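Local coordinates for putative amino acid binding protein (Streptococcus mutans, PDB 4C0R) that binds oxidized glutathione disulfide and probably delivers glutathione to the cystine ABC importer TcyBC as its extracellular solute-binding protein, at residues 40-45 with 201-206; 57-62 with 78-83; 147-152 with 168-173. All blocks are in the same frame, centred on the assembly; numbering follows the deposited sequence.

Contact 1 (40-45 with 201-206); sequences DKYDVK and KDLQKF. With CD (cadmium ion), chain E; CD (cadmium ion), chain D.
The phenol ring of Tyr42 reaches out from its strand and takes Leu203 of helix 201-216 squarely on one face. Methyl CD1 of Leu203 lies 3.7 Å from the centroid of the Tyr42 ring and only 9° off the ring normal, a CH-pi contact that spreads over all six ring carbons. CG of Leu203 stands opposite its backbone N (chi1 -175°), which swings the branched end over the ring although the bond to CB does not itself head for the strand. On the other face Lys41 CG sits 4.0 Å above the plane of the Tyr42 ring, so the aromatic plate is sandwiched between two aliphatic groups, one from its own neighbour and one from the helix.

The strand belongs to the sheet of one lobe of a family 3 solute-binding protein, pairing in parallel with strand 3-9, and the helix packs against that sheet from far along the chain. Their short axes run at right angles, 12.3 Å apart, a gap that a long, flat side chain such as tyrosine can bridge. Phe36 of helix 27-36 touches Tyr42, Leu203 and Phe206, while Val5 lies against Tyr42 and Leu203.

Phe206, nearly one turn beyond Leu203, meets the tyrosine obliquely, with ring planes at 54° and centroids of the Tyr42 and Phe206 rings 5.7 Å apart. The two aromatic side chains run side by side with opposite headings, bringing Tyr42 CE2 to 4.1 Å from Phe206 CD2. Beyond the apolar part, Tyr42 OH passes the start of the helix, 3.7 Å from Leu203 N. Around the strand's beginning, Asp40 O binds one cadmium ion at 2.3 Å and Asp43 OD1 another at 2.2 Å; Asp2 OD2 is a ligand to both ions.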
loop_
_atom_site.group_PDB
_atom_site.type_symbol
_atom_site.label_atom_id
_atom_site.label_comp_id
_atom_site.label_asym_id
_atom_site.label_seq_id
_atom_site.Cartn_x
_atom_site.Cartn_y
_atom_site.Cartn_z
ATOM N N ASP A 40 -14.098 -21.046 11.558
ATOM C CA ASP A 40 -15.283 -21.786 11.113
ATOM C C ASP A 40 -16.437 -20.872 10.732
ATOM O O ASP A 40 -17.440 -21.355 10.290
ATOM C CB ASP A 40 -15.883 -22.652 12.258
ATOM C CG ASP A 40 -16.349 -21.811 13.466
ATOM O OD1 ASP A 40 -15.963 -20.614 13.637
ATOM O OD2 ASP A 40 -16.975 -22.288 14.452
ATOM N N LYS A 41 -16.306 -19.580 10.960
ATOM C CA LYS A 41 -17.415 -18.632 10.881
ATOM C C LYS A 41 -17.395 -17.877 9.582
ATOM O O LYS A 41 -18.455 -17.702 8.950
ATOM C CB LYS A 41 -17.295 -17.632 12.001
ATOM C CG LYS A 41 -18.344 -16.560 11.978
ATOM C CD LYS A 41 -18.259 -15.772 13.235
ATOM C CE LYS A 41 -19.315 -14.743 13.275
ATOM N NZ LYS A 41 -20.543 -15.341 13.899
ATOM N N TYR A 42 -16.199 -17.456 9.161
ATOM C CA TYR A 42 -16.103 -16.597 7.985
ATOM C C TYR A 42 -15.542 -17.342 6.764
ATOM O O TYR A 42 -14.509 -18.028 6.842
ATOM C CB TYR A 42 -15.176 -15.443 8.282
ATOM C CG TYR A 42 -15.535 -14.593 9.478
ATOM C CD1 TYR A 42 -16.689 -13.813 9.478
ATOM C CD2 TYR A 42 -14.703 -14.535 10.595
ATOM C CE1 TYR A 42 -16.995 -13.027 10.525
ATOM C CE2 TYR A 42 -15.035 -13.756 11.678
ATOM C CZ TYR A 42 -16.161 -12.988 11.617
ATOM O OH TYR A 42 -16.516 -12.185 12.663
ATOM N N ASP A 43 -16.205 -17.187 5.625
ATOM C CA ASP A 43 -15.678 -17.630 4.339
ATOM C C ASP A 43 -15.388 -16.366 3.538
ATOM O O ASP A 43 -16.315 -15.593 3.237
ATOM C CB ASP A 43 -16.694 -18.472 3.572
ATOM C CG ASP A 43 -16.815 -19.891 4.100
ATOM O OD1 ASP A 43 -15.906 -20.317 4.858
ATOM O OD2 ASP A 43 -17.830 -20.575 3.739
ATOM N N VAL A 44 -14.114 -16.173 3.177
ATOM C CA VAL A 44 -13.690 -14.931 2.544
ATOM C C VAL A 44 -13.670 -15.101 1.031
ATOM O O VAL A 44 -13.264 -16.145 0.493
ATOM C CB VAL A 44 -12.280 -14.559 3.034
ATOM C CG1 VAL A 44 -11.851 -13.179 2.507
ATOM C CG2 VAL A 44 -12.243 -14.560 4.541
ATOM N N LYS A 45 -14.128 -14.041 0.383
ATOM C CA LYS A 45 -14.016 -13.856 -1.051
ATOM C C LYS A 45 -13.061 -12.722 -1.291
ATOM O O LYS A 45 -13.186 -11.676 -0.668
ATOM C CB LYS A 45 -15.366 -13.541 -1.657
ATOM C CG LYS A 45 -16.345 -14.693 -1.503
ATOM C CD LYS A 45 -17.559 -14.492 -2.364
ATOM C CE LYS A 45 -18.031 -15.814 -2.950
ATOM N NZ LYS A 45 -19.520 -15.854 -3.062
ATOM N N LYS A 201 -16.895 -4.622 13.771
ATOM C CA LYS A 201 -16.093 -4.740 14.967
ATOM C C LYS A 201 -15.663 -6.186 15.279
ATOM O O LYS A 201 -14.511 -6.432 15.663
ATOM C CB LYS A 201 -16.909 -4.180 16.151
ATOM N N ASP A 202 -16.581 -7.152 15.138
ATOM C CA ASP A 202 -16.247 -8.509 15.512
ATOM C C ASP A 202 -15.203 -9.068 14.550
ATOM O O ASP A 202 -14.311 -9.808 14.947
ATOM C CB ASP A 202 -17.484 -9.403 15.518
ATOM C CG ASP A 202 -18.477 -9.026 16.626
ATOM O OD1 ASP A 202 -18.074 -8.389 17.618
ATOM O OD2 ASP A 202 -19.657 -9.398 16.505
ATOM N N LEU A 203 -15.358 -8.723 13.269
ATOM C CA LEU A 203 -14.366 -9.139 12.290
ATOM C C LEU A 203 -12.992 -8.552 12.591
ATOM O O LEU A 203 -11.967 -9.233 12.524
ATOM C CB LEU A 203 -14.908 -8.742 10.907
ATOM C CG LEU A 203 -14.112 -9.173 9.679
ATOM C CD1 LEU A 203 -14.027 -10.703 9.561
ATOM C CD2 LEU A 203 -14.793 -8.647 8.449
ATOM N N GLN A 204 -12.951 -7.269 12.898
ATOM C CA GLN A 204 -11.731 -6.596 13.256
ATOM C C GLN A 204 -11.037 -7.288 14.446
ATOM O O GLN A 204 -9.825 -7.518 14.429
ATOM C CB GLN A 204 -12.038 -5.111 13.603
ATOM C CG GLN A 204 -10.827 -4.350 14.182
ATOM C CD GLN A 204 -11.228 -3.120 14.929
ATOM O OE1 GLN A 204 -12.232 -3.126 15.658
ATOM N NE2 GLN A 204 -10.494 -2.025 14.738
ATOM N N LYS A 205 -11.814 -7.610 15.481
ATOM C CA LYS A 205 -11.294 -8.299 16.643
ATOM C C LYS A 205 -10.710 -9.621 16.290
ATOM O O LYS A 205 -9.649 -9.991 16.829
ATOM C CB LYS A 205 -12.410 -8.463 17.668
ATOM N N PHE A 206 -11.418 -10.377 15.453
ATOM C CA PHE A 206 -10.903 -11.663 15.029
ATOM C C PHE A 206 -9.588 -11.508 14.307
ATOM O O PHE A 206 -8.611 -12.217 14.590
ATOM C CB PHE A 206 -11.897 -12.434 14.175
ATOM C CG PHE A 206 -11.323 -13.656 13.563
ATOM C CD1 PHE A 206 -11.157 -14.787 14.309
ATOM C CD2 PHE A 206 -10.930 -13.661 12.243
ATOM C CE1 PHE A 206 -10.602 -15.929 13.750
ATOM C CE2 PHE A 206 -10.360 -14.781 11.684
ATOM C CZ PHE A 206 -10.208 -15.925 12.431
HETATM CD CD CD E . -18.104 -23.119 8.946
HETATM CD CD CD D . -15.812 -22.126 6.182
HETATM O O HOH W 1 -14.526 -20.677 7.469
HETATM O O HOH W 2 -18.760 -24.553 7.105
HETATM O O HOH W 3 -19.126 -24.277 10.792
#

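Contact 2 (57-62 with 78-83); sequences GLDSDK and NKYLYS. With CD (cadmium ion), chain U.
Leu58 and Asp59, in the last turn of helix 51-59, face Tyr80 and Lys79 in the run leading into strand 81-96. The backbones keep a side chain's distance: CA of Leu58 is 7.7 Å from CA of Tyr80, and CA of Asp59 is 7.6 Å from CA of Lys79, so the numbering runs in opposite senses across the contact. Just past these residues the helix ends in a Schellman motif, where Asp61 adopts a left-handed backbone conformation (phi 57°) and two hydrogen bonds lead back into the final turn.

The polar link is made by Tyr80, whose OH donates to Asp59 OD1 over 2.8 Å. The oxygen is approached on its syn side, with the hydroxyl 34° out of the carboxylate plane. Asp59 OD1 lies at the edge of the Tyr80 ring, near its plane, and the carboxylate and ring planes are only 7° apart. The second oxygen, OD2, accepts a hydrogen bond from a water, which itself accepts one from Lys79 NZ at 2.9 Å. Aspartate thus serves two donors with its two oxygens, and the lysine charge, 5.0 Å from Asp59 OD2 at its NZ, is joined to it through water rather than directly.

Inward from these exposed polar groups the contact turns apolar. Leu58 CB rests 3.7 Å from Tyr80 CE1, an oblique approach to the ring, while Leu58 also packs on Ile195 of the sheet. Lys79 CB covers one face of its neighbour's ring, 3.6 Å above the plane of Tyr80. Tyrosine suits the place because its ring can be buried while its hydroxyl still reaches the surface carboxylate. Here the C-terminal turn of helix 51-59, closed by a Schellman motif, packs against the residues that lead toward strand 81-96 in a lobe of the alpha/beta solute-binding fold.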
loop_
_atom_site.group_PDB
_atom_site.type_symbol
_atom_site.label_atom_id
_atom_site.label_comp_id
_atom_site.label_asym_id
_atom_site.label_seq_id
_atom_site.Cartn_x
_atom_site.Cartn_y
_atom_site.Cartn_z
ATOM N N GLY A 57 -17.296 0.883 -1.460
ATOM C CA GLY A 57 -17.897 -0.386 -1.093
ATOM C C GLY A 57 -17.845 -0.678 0.385
ATOM O O GLY A 57 -18.760 -1.281 0.949
ATOM N N LEU A 58 -16.777 -0.234 1.046
ATOM C CA LEU A 58 -16.735 -0.341 2.481
ATOM C C LEU A 58 -17.787 0.594 3.103
ATOM O O LEU A 58 -18.402 0.248 4.112
ATOM C CB LEU A 58 -15.353 0.015 3.038
ATOM C CG LEU A 58 -14.219 -0.969 2.735
ATOM C CD1 LEU A 58 -12.897 -0.296 3.108
ATOM C CD2 LEU A 58 -14.416 -2.292 3.490
ATOM N N ASP A 59 -17.980 1.775 2.517
ATOM C CA ASP A 59 -19.009 2.702 3.027
ATOM C C ASP A 59 -20.393 2.069 2.957
ATOM O O ASP A 59 -21.232 2.308 3.826
ATOM C CB ASP A 59 -19.091 3.942 2.148
ATOM C CG ASP A 59 -17.875 4.850 2.276
ATOM O OD1 ASP A 59 -17.132 4.731 3.268
ATOM O OD2 ASP A 59 -17.684 5.681 1.384
ATOM N N SER A 60 -20.665 1.310 1.905
ATOM C CA SER A 60 -22.013 0.756 1.707
ATOM C C SER A 60 -22.187 -0.661 2.265
ATOM O O SER A 60 -23.257 -1.282 2.138
ATOM C CB SER A 60 -22.327 0.761 0.236
ATOM O OG SER A 60 -21.526 -0.163 -0.499
ATOM N N ASP A 61 -21.129 -1.175 2.874
ATOM C CA ASP A 61 -21.045 -2.574 3.264
ATOM C C ASP A 61 -21.215 -3.624 2.162
ATOM O O ASP A 61 -21.495 -4.783 2.462
ATOM C CB ASP A 61 -21.947 -2.903 4.466
ATOM C CG ASP A 61 -21.140 -2.970 5.755
ATOM O OD1 ASP A 61 -20.444 -4.055 6.027
ATOM O OD2 ASP A 61 -21.163 -1.917 6.423
ATOM N N LYS A 62 -20.959 -3.236 0.913
ATOM C CA LYS A 62 -20.735 -4.156 -0.172
ATOM C C LYS A 62 -19.468 -4.949 0.146
ATOM O O LYS A 62 -19.393 -6.115 -0.131
ATOM C CB LYS A 62 -20.527 -3.426 -1.496
ATOM C CG LYS A 62 -20.172 -4.317 -2.678
ATOM C CD LYS A 62 -20.053 -3.474 -3.959
ATOM C CE LYS A 62 -19.870 -4.312 -5.229
ATOM N NZ LYS A 62 -20.054 -3.473 -6.446
ATOM N N ASN A 78 -11.638 8.149 10.247
ATOM C CA ASN A 78 -12.958 8.755 10.512
ATOM C C ASN A 78 -14.088 7.902 9.967
ATOM O O ASN A 78 -15.232 8.043 10.368
ATOM C CB ASN A 78 -13.069 10.119 9.874
ATOM C CG ASN A 78 -12.271 11.159 10.585
ATOM O OD1 ASN A 78 -11.936 11.011 11.747
ATOM N ND2 ASN A 78 -11.952 12.236 9.880
ATOM N N LYS A 79 -13.795 7.025 9.015
ATOM C CA LYS A 79 -14.818 6.283 8.293
ATOM C C LYS A 79 -14.697 4.755 8.402
ATOM O O LYS A 79 -15.672 4.038 8.205
ATOM C CB LYS A 79 -14.790 6.609 6.804
ATOM C CG LYS A 79 -15.192 8.004 6.439
ATOM C CD LYS A 79 -15.152 8.117 4.913
ATOM C CE LYS A 79 -14.965 9.512 4.413
ATOM N NZ LYS A 79 -14.690 9.429 2.941
ATOM N N TYR A 80 -13.479 4.271 8.653
ATOM C CA TYR A 80 -13.199 2.827 8.605
ATOM C C TYR A 80 -12.508 2.367 9.851
ATOM O O TYR A 80 -11.764 3.131 10.447
ATOM C CB TYR A 80 -12.292 2.479 7.402
ATOM C CG TYR A 80 -12.833 3.125 6.130
ATOM C CD1 TYR A 80 -14.066 2.733 5.597
ATOM C CD2 TYR A 80 -12.162 4.156 5.502
ATOM C CE1 TYR A 80 -14.584 3.374 4.480
ATOM C CE2 TYR A 80 -12.699 4.805 4.375
ATOM C CZ TYR A 80 -13.885 4.403 3.881
ATOM O OH TYR A 80 -14.394 5.057 2.765
ATOM N N LEU A 81 -12.695 1.091 10.218
ATOM C CA LEU A 81 -11.880 0.484 11.271
ATOM C C LEU A 81 -10.516 0.034 10.685
ATOM O O LEU A 81 -10.416 -0.339 9.500
ATOM C CB LEU A 81 -12.534 -0.764 11.824
ATOM C CG LEU A 81 -13.978 -0.599 12.296
ATOM C CD1 LEU A 81 -14.559 -1.891 12.796
ATOM C CD2 LEU A 81 -14.017 0.492 13.300
ATOM N N TYR A 82 -9.481 0.137 11.516
ATOM C CA TYR A 82 -8.122 -0.326 11.187
ATOM C C TYR A 82 -7.758 -1.588 11.998
ATOM O O TYR A 82 -8.023 -1.694 13.212
ATOM C CB TYR A 82 -7.121 0.762 11.458
ATOM C CG TYR A 82 -6.952 1.695 10.319
ATOM C CD1 TYR A 82 -7.857 2.698 10.039
ATOM C CD2 TYR A 82 -5.823 1.591 9.504
ATOM C CE1 TYR A 82 -7.698 3.548 8.968
ATOM C CE2 TYR A 82 -5.657 2.423 8.417
ATOM C CZ TYR A 82 -6.582 3.414 8.167
ATOM O OH TYR A 82 -6.362 4.238 7.096
ATOM N N SER A 83 -7.111 -2.540 11.364
ATOM C CA SER A 83 -6.478 -3.617 12.094
ATOM C C SER A 83 -5.190 -3.122 12.769
ATOM O O SER A 83 -4.778 -1.982 12.581
ATOM C CB SER A 83 -6.103 -4.747 11.144
ATOM O OG SER A 83 -5.047 -4.368 10.298
HETATM CD CD CD U . -22.648 -4.556 7.489
HETATM O O HOH W 4 -17.217 8.277 2.202
#

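Contact 3 (147-152 with 168-173); sequences HQIRNV and ETIIKE. With CD (cadmium ion), chain G; GDS (oxidized glutathione disulfide), chain C.
Gln148 NE2 is held by two acceptors: it donates to OE6 of the bound glutathione disulfide over 3.0 Å, with an N-H...O angle of 145°, and to the backbone O of Glu143. At the other end of the amide, OE1 is hydrogen-bonded to Lys160 NZ, which also bonds the ligand. Both ends being fixed, the amide has little freedom to flip, and glutamine suits a place that donates to a carboxylate and a carbonyl and accepts from a lysine. Its side chain is extended beyond CG (chi2 175°), which carries the amide from the helix to the ligand.

The next residue turns to helix 164-173 instead. Ile149 sends its two branches to different partners: CD1 meets Ile170 CD1 methyl to methyl at 4.0 Å, while Ile149 CG2 lies 4.2 Å from Ile171 CG1, those side chains crossing near a right angle. Branched isoleucines suit this buried seam, as one residue can touch two successive ones. Leu179 and Val181 of strand 179-183 adjoin it. Nearby, His147 ND1 binds a cadmium ion at 2.3 Å.

Two helices joined through strand 160-163 and packed by aliphatic side chains, one of them also lending a polar residue to the ligand, form part of a ligand-binding lobe in this solute-binding protein family.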
loop_
_atom_site.group_PDB
_atom_site.type_symbol
_atom_site.label_atom_id
_atom_site.label_comp_id
_atom_site.label_asym_id
_atom_site.label_seq_id
_atom_site.Cartn_x
_atom_site.Cartn_y
_atom_site.Cartn_z
ATOM N N HIS A 147 3.387 1.124 -14.364
ATOM C CA HIS A 147 3.265 1.960 -15.550
ATOM C C HIS A 147 3.939 3.318 -15.244
ATOM O O HIS A 147 4.638 3.877 -16.076
ATOM C CB HIS A 147 1.778 2.149 -15.881
ATOM C CG HIS A 147 1.508 2.846 -17.182
ATOM N ND1 HIS A 147 1.539 2.196 -18.401
ATOM C CD2 HIS A 147 1.213 4.146 -17.457
ATOM C CE1 HIS A 147 1.257 3.056 -19.368
ATOM N NE2 HIS A 147 1.065 4.249 -18.824
ATOM N N GLN A 148 3.665 3.853 -14.057
ATOM C CA GLN A 148 4.166 5.160 -13.702
ATOM C C GLN A 148 5.669 5.091 -13.485
ATOM O O GLN A 148 6.411 6.014 -13.924
ATOM C CB GLN A 148 3.486 5.707 -12.464
ATOM C CG GLN A 148 1.938 5.862 -12.553
ATOM C CD GLN A 148 1.395 6.308 -11.216
ATOM O OE1 GLN A 148 1.819 7.297 -10.702
ATOM N NE2 GLN A 148 0.474 5.552 -10.654
ATOM N N ILE A 149 6.145 4.018 -12.860
ATOM C CA ILE A 149 7.573 3.850 -12.647
ATOM C C ILE A 149 8.320 3.711 -13.978
ATOM O O ILE A 149 9.334 4.382 -14.226
ATOM C CB ILE A 149 7.874 2.715 -11.659
ATOM C CG1 ILE A 149 7.374 3.128 -10.285
ATOM C CG2 ILE A 149 9.361 2.358 -11.649
ATOM C CD1 ILE A 149 7.518 2.067 -9.231
ATOM N N ARG A 150 7.787 2.897 -14.878
ATOM C CA ARG A 150 8.348 2.819 -16.224
ATOM C C ARG A 150 8.353 4.184 -16.934
ATOM O O ARG A 150 9.286 4.499 -17.650
ATOM C CB ARG A 150 7.581 1.795 -17.045
ATOM C CG ARG A 150 8.224 1.441 -18.351
ATOM C CD ARG A 150 7.429 0.349 -19.037
ATOM N NE ARG A 150 7.490 -0.893 -18.291
ATOM C CZ ARG A 150 8.453 -1.780 -18.479
ATOM N NH1 ARG A 150 9.406 -1.556 -19.376
ATOM N NH2 ARG A 150 8.455 -2.890 -17.775
ATOM N N ASN A 151 7.318 5.000 -16.753
ATOM C CA ASN A 151 7.269 6.342 -17.363
ATOM C C ASN A 151 8.413 7.238 -16.862
ATOM O O ASN A 151 8.912 8.103 -17.588
ATOM C CB ASN A 151 5.983 7.066 -17.037
ATOM C CG ASN A 151 4.834 6.655 -17.937
ATOM O OD1 ASN A 151 5.027 6.026 -18.990
ATOM N ND2 ASN A 151 3.631 7.014 -17.532
ATOM N N VAL A 152 8.825 7.047 -15.619
ATOM C CA VAL A 152 9.979 7.818 -15.123
ATOM C C VAL A 152 11.245 7.295 -15.839
ATOM O O VAL A 152 12.072 8.100 -16.319
ATOM C CB VAL A 152 10.115 7.706 -13.562
ATOM C CG1 VAL A 152 11.420 8.375 -13.043
ATOM C CG2 VAL A 152 8.934 8.338 -12.883
ATOM N N GLU A 168 11.148 -0.915 -5.144
ATOM C CA GLU A 168 12.324 -1.760 -5.325
ATOM C C GLU A 168 11.961 -3.032 -6.072
ATOM O O GLU A 168 12.677 -3.476 -6.982
ATOM C CB GLU A 168 13.020 -2.027 -3.994
ATOM C CG GLU A 168 13.658 -0.769 -3.413
ATOM C CD GLU A 168 14.555 -1.037 -2.248
ATOM O OE1 GLU A 168 14.286 -1.958 -1.451
ATOM O OE2 GLU A 168 15.528 -0.270 -2.131
ATOM N N THR A 169 10.825 -3.608 -5.709
ATOM C CA THR A 169 10.400 -4.851 -6.337
ATOM C C THR A 169 10.190 -4.682 -7.834
ATOM O O THR A 169 10.674 -5.478 -8.638
ATOM C CB THR A 169 9.094 -5.378 -5.687
ATOM O OG1 THR A 169 9.347 -5.731 -4.315
ATOM C CG2 THR A 169 8.539 -6.528 -6.468
ATOM N N ILE A 170 9.482 -3.632 -8.214
ATOM C CA ILE A 170 9.169 -3.342 -9.619
ATOM C C ILE A 170 10.428 -3.004 -10.401
ATOM O O ILE A 170 10.621 -3.510 -11.480
ATOM C CB ILE A 170 8.150 -2.214 -9.717
ATOM C CG1 ILE A 170 6.797 -2.711 -9.263
ATOM C CG2 ILE A 170 8.035 -1.740 -11.152
ATOM C CD1 ILE A 170 5.808 -1.592 -8.962
ATOM N N ILE A 171 11.299 -2.154 -9.846
ATOM C CA ILE A 171 12.516 -1.801 -10.545
ATOM C C ILE A 171 13.356 -3.034 -10.793
ATOM O O ILE A 171 13.975 -3.155 -11.844
ATOM C CB ILE A 171 13.338 -0.780 -9.728
ATOM C CG1 ILE A 171 12.644 0.598 -9.769
ATOM C CG2 ILE A 171 14.802 -0.758 -10.202
ATOM C CD1 ILE A 171 13.177 1.528 -8.705
ATOM N N LYS A 172 13.397 -3.960 -9.840
ATOM C CA LYS A 172 14.215 -5.180 -9.986
ATOM C C LYS A 172 13.589 -6.128 -10.998
ATOM O O LYS A 172 14.233 -6.563 -11.956
ATOM C CB LYS A 172 14.347 -5.872 -8.630
ATOM C CG LYS A 172 15.003 -7.255 -8.705
ATOM C CD LYS A 172 15.234 -7.845 -7.330
ATOM N N GLU A 173 12.325 -6.454 -10.787
ATOM C CA GLU A 173 11.610 -7.424 -11.620
ATOM C C GLU A 173 11.420 -6.969 -13.065
ATOM O O GLU A 173 11.412 -7.808 -13.978
ATOM C CB GLU A 173 10.257 -7.776 -10.979
ATOM C CG GLU A 173 10.433 -8.539 -9.693
ATOM C CD GLU A 173 9.140 -9.003 -9.032
ATOM O OE1 GLU A 173 8.052 -8.741 -9.551
ATOM O OE2 GLU A 173 9.256 -9.639 -7.949
HETATM CD CD CD G . 1.859 -0.059 -18.547
HETATM C CD1 GDS C . -6.302 3.636 -10.095
HETATM N N2 GDS C . -4.887 3.411 -10.423
HETATM C CA2 GDS C . -4.418 2.093 -10.194
HETATM C C2 GDS C . -4.618 1.059 -11.246
HETATM O O2 GDS C . -4.629 -0.155 -10.952
HETATM C CB2 GDS C . -3.754 1.642 -8.950
HETATM S SG2 GDS C . -3.408 2.967 -7.814
HETATM N N3 GDS C . -4.800 1.517 -12.607
HETATM C CA3 GDS C . -5.092 0.547 -13.662
HETATM C C3 GDS C . -6.581 0.750 -13.931
HETATM O OE3 GDS C . -7.050 0.664 -15.109
HETATM O OE4 GDS C . -7.397 1.021 -13.003
HETATM N N4 GDS C . -0.903 3.299 -5.780
HETATM C CA4 GDS C . 0.007 3.832 -6.767
HETATM C C4 GDS C . 0.055 5.318 -6.678
HETATM O OE5 GDS C . -0.286 5.929 -5.619
HETATM O OE6 GDS C . 0.509 5.932 -7.683
HETATM C C5 GDS C . -1.148 1.891 -5.769
HETATM O O5 GDS C . -0.557 1.159 -6.561
HETATM C CA5 GDS C . -2.184 1.478 -4.823
HETATM N N5 GDS C . -2.276 2.131 -3.583
HETATM C CB5 GDS C . -3.457 1.043 -5.473
HETATM S SG5 GDS C . -4.343 2.508 -6.070
HETATM C CA6 GDS C . -0.551 4.459 0.146
HETATM C C6 GDS C . -1.947 4.783 0.653
HETATM O OE7 GDS C . -2.617 5.666 0.051
HETATM O OE8 GDS C . -2.432 4.176 1.638
HETATM N N6 GDS C . 0.090 3.587 1.148
HETATM C CB6 GDS C . -0.597 3.830 -1.199
HETATM C CG6 GDS C . -1.711 2.759 -1.228
HETATM C CD6 GDS C . -1.473 1.915 -2.462
HETATM O O6 GDS C . -0.631 1.011 -2.563
HETATM O O HOH W 5 2.829 -1.331 -16.530
HETATM O O HOH W 6 3.909 0.511 -19.248
#

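How the contacts relate
From the N terminus, strand 42-48 supplies the first half of contact 1, and helix 51-59, which follows it directly, opens contact 2. That contact closes soon afterwards, at the entry to strand 81-96. Further on, contact 3 opens and closes locally between two successive helices. Contact 1 is completed last, by helix 201-216, so its long loop encloses the other two, which stand in series. Contacts 1 and 2 touch, Gln204 NE2 bonding to Tyr82 O, and share the sheet of one lobe. Contact 3 lies across the chain's centre, its centre about 35 Å from that of contact 1, in the part that includes Gln148 of the ligand pocket.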